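PDB 4M16: bartonella effector protein (Bep) substrate of VirB T4SS from Bartonella sp. AR 15-3, which probably transfers AMP from ATP to tyrosine or threonine side chains of target proteins, here represented by its N-terminal Fic domain. Local coordinates for residues A[97-100]-A[105-108]; A[151-154]-A[158-161]. All blocks are in the same frame, centred on the assembly; numbering follows the deposited sequence.

Contact 1. Residues A[97-100]-A[105-108]; sequences MMKI and IYFA
The loop before helix 110-126 turns back on itself as a short hairpin, consistent with the flap that overhangs the active site in Fic proteins. Lys99 and Tyr106 form its single bridge, a non-hydrogen-bonded antiparallel pair with CA atoms 4.0 Å apart. A backbone bond lies on either side of them. Ile100 N gives a nearly straight bond to Ile105 O at 2.9 Å, and Phe107 N reaches Met98 O, also at 2.9 Å, along a more bent path (144° at the hydrogen). Beyond the second bond the backbones part, and a water takes the N-H of Met98 at 3.0 Å from Met98 N while lying close to the carbonyl of Phe107.

The side chains of Lys99 and Tyr106 run alongside each other in the same direction. Lys99 CB sits over one face of the phenol ring, 3.9 Å from its centroid, in a CH-pi contact. With CG wedged between the backbone N and the carbonyl carbon (chi1 63°), the lysine chain climbs along the ring until CD lies 3.6 Å from Tyr106 CZ. The ammonium group then folds over to the carbonyl of Thr103, in the turn. Met97 adds a looser Met-aromatic contact, its SD oblique to the same ring.

The phenyl group of Phe107 packs along residues 98-100. Its CD2 meets Met98 CB at 4.0 Å and its CZ meets Ile100 CG1, the two side chains crossing at about a right angle. Ile100 and Ile105 lie side by side next to it. These apolar groups face helix 185-197, where Ile100 and Phe107 both touch Met196 and Ile105 touches Ala197.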
ATOM      1  N   MET A  97       9.380  -8.532  10.634  1.00 21.48           N
ATOM      2  CA  MET A  97       8.471  -7.833  11.528  1.00 22.18           C
ATOM      3  C   MET A  97       8.490  -6.324  11.293  1.00 21.14           C
ATOM      4  O   MET A  97       9.553  -5.717  11.180  1.00 19.06           O
ATOM      5  CB  MET A  97       8.825  -8.155  13.004  1.00 24.62           C
ATOM      6  CG  MET A  97       8.492  -9.580  13.376  1.00 27.51           C
ATOM      7  SD  MET A  97       8.538  -9.886  15.132  1.00 32.96           S
ATOM      8  CE  MET A  97      10.300  -9.787  15.353  1.00 32.92           C
ATOM      9  N   MET A  98       7.294  -5.764  11.182  1.00 20.72           N
ATOM     10  CA  MET A  98       7.076  -4.330  11.019  0.50 20.98           C
ATOM     11  C   MET A  98       5.857  -3.928  11.835  1.00 20.99           C
ATOM     12  O   MET A  98       4.888  -4.675  11.958  1.00 20.09           O
ATOM     13  CB  MET A  98       6.842  -3.999   9.551  0.50 21.47           C
ATOM     14  CG  MET A  98       8.001  -4.406   8.668  0.50 22.34           C
ATOM     15  SD  MET A  98       8.005  -3.564   7.062  0.50 23.96           S
ATOM     16  CE  MET A  98       8.584  -1.918   7.493  0.50 23.15           C
ATOM     17  N   LYS A  99       5.914  -2.771  12.454  1.00 22.17           N
ATOM     18  CA  LYS A  99       4.833  -2.345  13.284  1.00 22.36           C
ATOM     19  C   LYS A  99       4.499  -0.909  13.010  1.00 22.09           C
ATOM     20  O   LYS A  99       5.204  -0.236  12.225  1.00 21.33           O
ATOM     21  CB  LYS A  99       5.187  -2.602  14.747  1.00 24.68           C
ATOM     22  CG  LYS A  99       6.366  -1.855  15.291  1.00 26.19           C
ATOM     23  CD  LYS A  99       6.680  -2.397  16.677  1.00 28.55           C
ATOM     24  CE  LYS A  99       7.683  -1.555  17.432  1.00 31.87           C
ATOM     25  NZ  LYS A  99       7.351  -0.137  17.241  1.00 33.06           N
ATOM     26  N   ILE A 100       3.408  -0.456  13.603  1.00 22.87           N
ATOM     27  CA  ILE A 100       3.011   0.960  13.540  1.00 23.72           C
ATOM     28  C   ILE A 100       3.936   1.691  14.490  1.00 24.52           C
ATOM     29  O   ILE A 100       3.994   1.354  15.692  1.00 24.89           O
ATOM     30  CB  ILE A 100       1.509   1.174  13.872  1.00 22.03           C
ATOM     31  CG1 ILE A 100       0.651   0.526  12.803  1.00 22.17           C
ATOM     32  CG2 ILE A 100       1.151   2.639  13.920  1.00 22.57           C
ATOM     33  CD1 ILE A 100      -0.844   0.542  13.108  1.00 21.80           C
ATOM     34  N   ILE A 105       1.677  -2.590  17.711  1.00 22.93           N
ATOM     35  CA  ILE A 105       0.694  -3.120  16.785  1.00 22.89           C
ATOM     36  C   ILE A 105       1.399  -3.504  15.473  1.00 22.14           C
ATOM     37  O   ILE A 105       1.910  -2.627  14.769  1.00 22.20           O
ATOM     38  CB  ILE A 105      -0.442  -2.099  16.481  1.00 23.12           C
ATOM     39  CG1 ILE A 105      -1.200  -1.670  17.748  1.00 24.63           C
ATOM     40  CG2 ILE A 105      -1.474  -2.700  15.551  1.00 23.97           C
ATOM     41  CD1 ILE A 105      -2.003  -0.397  17.568  1.00 25.53           C
ATOM     42  N   TYR A 106       1.458  -4.807  15.172  1.00 21.07           N
ATOM     43  CA  TYR A 106       2.263  -5.291  14.032  1.00 20.75           C
ATOM     44  C   TYR A 106       1.420  -5.536  12.786  1.00 18.52           C
ATOM     45  O   TYR A 106       0.248  -5.876  12.856  1.00 18.39           O
ATOM     46  CB  TYR A 106       3.025  -6.573  14.397  1.00 21.92           C
ATOM     47  CG  TYR A 106       4.083  -6.338  15.439  1.00 23.21           C
ATOM     48  CD1 TYR A 106       3.754  -6.203  16.760  1.00 24.59           C
ATOM     49  CD2 TYR A 106       5.429  -6.237  15.078  1.00 25.38           C
ATOM     50  CE1 TYR A 106       4.727  -5.976  17.722  1.00 26.32           C
ATOM     51  CE2 TYR A 106       6.413  -5.983  16.029  1.00 26.75           C
ATOM     52  CZ  TYR A 106       6.035  -5.865  17.346  1.00 27.79           C
ATOM     53  OH  TYR A 106       6.978  -5.651  18.312  1.00 31.78           O
ATOM     54  N   PHE A 107       2.042  -5.269  11.654  1.00 16.52           N
ATOM     55  CA  PHE A 107       1.599  -5.779  10.362  1.00 16.08           C
ATOM     56  C   PHE A 107       1.855  -7.294  10.331  1.00 15.67           C
ATOM     57  O   PHE A 107       2.398  -7.885  11.266  1.00 15.76           O
ATOM     58  CB  PHE A 107       2.370  -5.062   9.236  1.00 15.30           C
ATOM     59  CG  PHE A 107       2.088  -3.607   9.191  1.00 15.92           C
ATOM     60  CD1 PHE A 107       0.835  -3.136   8.779  1.00 16.06           C
ATOM     61  CD2 PHE A 107       3.039  -2.682   9.656  1.00 16.26           C
ATOM     62  CE1 PHE A 107       0.579  -1.757   8.773  1.00 16.19           C
ATOM     63  CE2 PHE A 107       2.763  -1.347   9.658  1.00 17.20           C
ATOM     64  CZ  PHE A 107       1.539  -0.886   9.211  1.00 16.95           C
ATOM     65  N   ALA A 108       1.447  -7.920   9.262  1.00 15.20           N
ATOM     66  CA  ALA A 108       1.664  -9.346   9.100  1.00 16.14           C
ATOM     67  C   ALA A 108       3.139  -9.705   9.247  1.00 16.45           C
ATOM     68  O   ALA A 108       4.040  -9.009   8.756  1.00 16.58           O
ATOM     69  CB  ALA A 108       1.182  -9.778   7.748  1.00 16.32           C
TER
HETATM   70  O   HOH W   1       5.191  -7.904  11.299  1.00 25.47           O

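Contact 2. Residues A[151-154]-A[158-161]; sequences YIHP and GNEA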
ATOM      1  N   TYR A 151      -3.016  -4.231   6.412  1.00 14.97           N
ATOM      2  CA  TYR A 151      -2.450  -5.089   7.472  1.00 15.49           C
ATOM      3  C   TYR A 151      -1.279  -5.919   6.995  1.00 14.77           C
ATOM      4  O   TYR A 151      -0.267  -6.041   7.708  1.00 14.54           O
ATOM      5  CB  TYR A 151      -3.514  -6.035   8.018  1.00 16.10           C
ATOM      6  CG  TYR A 151      -2.962  -7.228   8.742  1.00 16.97           C
ATOM      7  CD1 TYR A 151      -2.466  -7.136  10.025  1.00 17.77           C
ATOM      8  CD2 TYR A 151      -2.927  -8.484   8.106  1.00 17.11           C
ATOM      9  CE1 TYR A 151      -1.916  -8.273  10.648  1.00 18.13           C
ATOM     10  CE2 TYR A 151      -2.408  -9.599   8.729  1.00 17.58           C
ATOM     11  CZ  TYR A 151      -1.913  -9.504   9.985  1.00 17.99           C
ATOM     12  OH  TYR A 151      -1.391 -10.668  10.571  1.00 19.13           O
ATOM     13  N   ILE A 152      -1.368  -6.431   5.760  1.00 14.55           N
ATOM     14  CA  ILE A 152      -0.292  -7.240   5.194  1.00 14.51           C
ATOM     15  C   ILE A 152       1.040  -6.466   5.047  1.00 14.53           C
ATOM     16  O   ILE A 152       2.082  -6.961   5.518  1.00 14.41           O
ATOM     17  CB  ILE A 152      -0.647  -7.893   3.822  1.00 14.57           C
ATOM     18  CG1 ILE A 152      -1.817  -8.838   3.967  1.00 15.10           C
ATOM     19  CG2 ILE A 152       0.553  -8.718   3.364  1.00 14.59           C
ATOM     20  CD1 ILE A 152      -2.307  -9.454   2.654  1.00 15.11           C
ATOM     21  N   HIS A 153       0.975  -5.254   4.467  1.00 14.70           N
ATOM     22  CA  HIS A 153       2.113  -4.373   4.310  1.00 14.85           C
ATOM     23  C   HIS A 153       3.273  -5.181   3.755  1.00 14.49           C
ATOM     24  O   HIS A 153       4.319  -5.292   4.393  1.00 14.52           O
ATOM     25  CB  HIS A 153       2.508  -3.683   5.630  1.00 16.79           C
ATOM     26  CG  HIS A 153       2.337  -2.191   5.607  1.00 19.24           C
ATOM     27  ND1 HIS A 153       1.128  -1.595   5.311  1.00 23.28           N
ATOM     28  CD2 HIS A 153       3.200  -1.191   5.864  1.00 21.52           C
ATOM     29  CE1 HIS A 153       1.255  -0.287   5.410  1.00 24.57           C
ATOM     30  NE2 HIS A 153       2.518  -0.021   5.705  1.00 23.52           N
ATOM     31  N   PRO A 154       3.086  -5.758   2.559  1.00 14.04           N
ATOM     32  CA  PRO A 154       4.004  -6.735   2.041  1.00 14.67           C
ATOM     33  C   PRO A 154       5.394  -6.230   1.580  1.00 14.79           C
ATOM     34  O   PRO A 154       6.232  -7.061   1.330  1.00 15.65           O
ATOM     35  CB  PRO A 154       3.257  -7.297   0.827  1.00 14.74           C
ATOM     36  CG  PRO A 154       2.396  -6.180   0.349  1.00 14.18           C
ATOM     37  CD  PRO A 154       1.956  -5.525   1.636  1.00 14.15           C
ATOM     38  N   GLY A 158       6.842   1.928   1.043  1.00 14.60           N
ATOM     39  CA  GLY A 158       6.104   2.282  -0.140  1.00 14.54           C
ATOM     40  C   GLY A 158       4.759   1.564  -0.215  1.00 14.80           C
ATOM     41  O   GLY A 158       4.035   1.666  -1.218  1.00 14.86           O
ATOM     42  N   ASN A 159       4.381   0.910   0.856  1.00 14.54           N
ATOM     43  CA  ASN A 159       3.099   0.215   0.890  1.00 14.41           C
ATOM     44  C   ASN A 159       1.869   1.040   0.671  1.00 14.72           C
ATOM     45  O   ASN A 159       0.954   0.627  -0.073  1.00 14.18           O
ATOM     46  CB  ASN A 159       2.938  -0.563   2.194  1.00 14.52           C
ATOM     47  CG  ASN A 159       3.928  -1.733   2.310  1.00 15.04           C
ATOM     48  OD1 ASN A 159       3.697  -2.777   1.762  1.00 14.89           O
ATOM     49  ND2 ASN A 159       4.988  -1.557   3.086  1.00 14.66           N
ATOM     50  N   GLU A 160       1.784   2.160   1.366  1.00 15.49           N
ATOM     51  CA  GLU A 160       0.617   2.995   1.283  1.00 16.22           C
ATOM     52  C   GLU A 160       0.467   3.565  -0.141  1.00 15.97           C
ATOM     53  O   GLU A 160      -0.597   3.579  -0.689  1.00 15.05           O
ATOM     54  CB  GLU A 160       0.719   4.110   2.336  1.00 17.73           C
ATOM     55  CG  GLU A 160       0.699   3.594   3.786  1.00 19.59           C
ATOM     56  CD  GLU A 160       2.080   3.227   4.400  1.00 22.17           C
ATOM     57  OE1 GLU A 160       3.091   3.647   3.844  1.00 25.36           O
ATOM     58  OE2 GLU A 160       2.161   2.573   5.515  1.00 24.87           O
ATOM     59  N   ALA A 161       1.568   4.043  -0.720  1.00 15.11           N
ATOM     60  CA  ALA A 161       1.507   4.668  -2.025  1.00 16.11           C
ATOM     61  C   ALA A 161       1.023   3.665  -3.066  1.00 15.60           C
ATOM     62  O   ALA A 161       0.181   3.964  -3.898  1.00 15.79           O
ATOM     63  CB  ALA A 161       2.894   5.210  -2.419  1.00 16.24           C
TER
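His153 and Glu160 are joined by a short hydrogen bond, 2.6 Å from NE2 to OE2. The carboxylate oxygen lies at the ring edge, in the imidazole plane, yet the bond is bent (131° at the hydrogen) and comes onto the carboxylate from 55° above its plane. Glu160 achieves this by bending at chi2, which brings its acid group back toward the histidine.

Asn159 covers one face of the same ring. Its CB stands over the centre, 3.5 Å from the centroid, as a CH-pi contact, and the amide spreads onward in a roughly stacked position with ND2 3.3 Å from His153 CD2. The amide NH2 is held by the carbonyl of Phe155. The amide OD1 lies against Pro154, 3.3 Å from its CD.

Further contacts fix the imidazole. The carbonyl of Asn150 engages ND1, so both ring nitrogens have partners, and Phe107 covers the face opposite Asn159. The backbone of His153 leaves the helix with positive phi (47°), turning the chain into the loop, while Arg81 bonds its carbonyl oxygen. Gly158, the N-cap of the next helix, also has positive phi.

The two segments hold the start of the Fic motif, His153-Pro154, and its Gly158-Asn159 part, with Glu160 and Ala161 where the consensus has Gly or Lys and then Arg; in AMP-transferring relatives the motif loop lines the nucleotide site. The loop links the C-terminal end of helix 135-152 to the N-terminal end of helix 159-174, near the centre of the chain; Ile152 and Pro154 pack on helix 110-126.

In the fold
Contact 1 comes first along the chain and covers contact 2, their centres about 11 Å apart, and the two touch directly. Phe107 of the hairpin lays its ring on His153, with CE1 3.5 Å from ND1. Next to it, Ala108 N probably hydrogen-bonds to Tyr151 O at 3.0 Å, tying the foot of the hairpin to the end of helix 135-152. Arg81 serves both, bonding the carbonyls of Ala108 and His153. Contact 2 lies about 3 Å from the chain centre, contact 1 nearer the surface at about 14 Å, an arrangement that fits a Fic active-site loop beneath its flap.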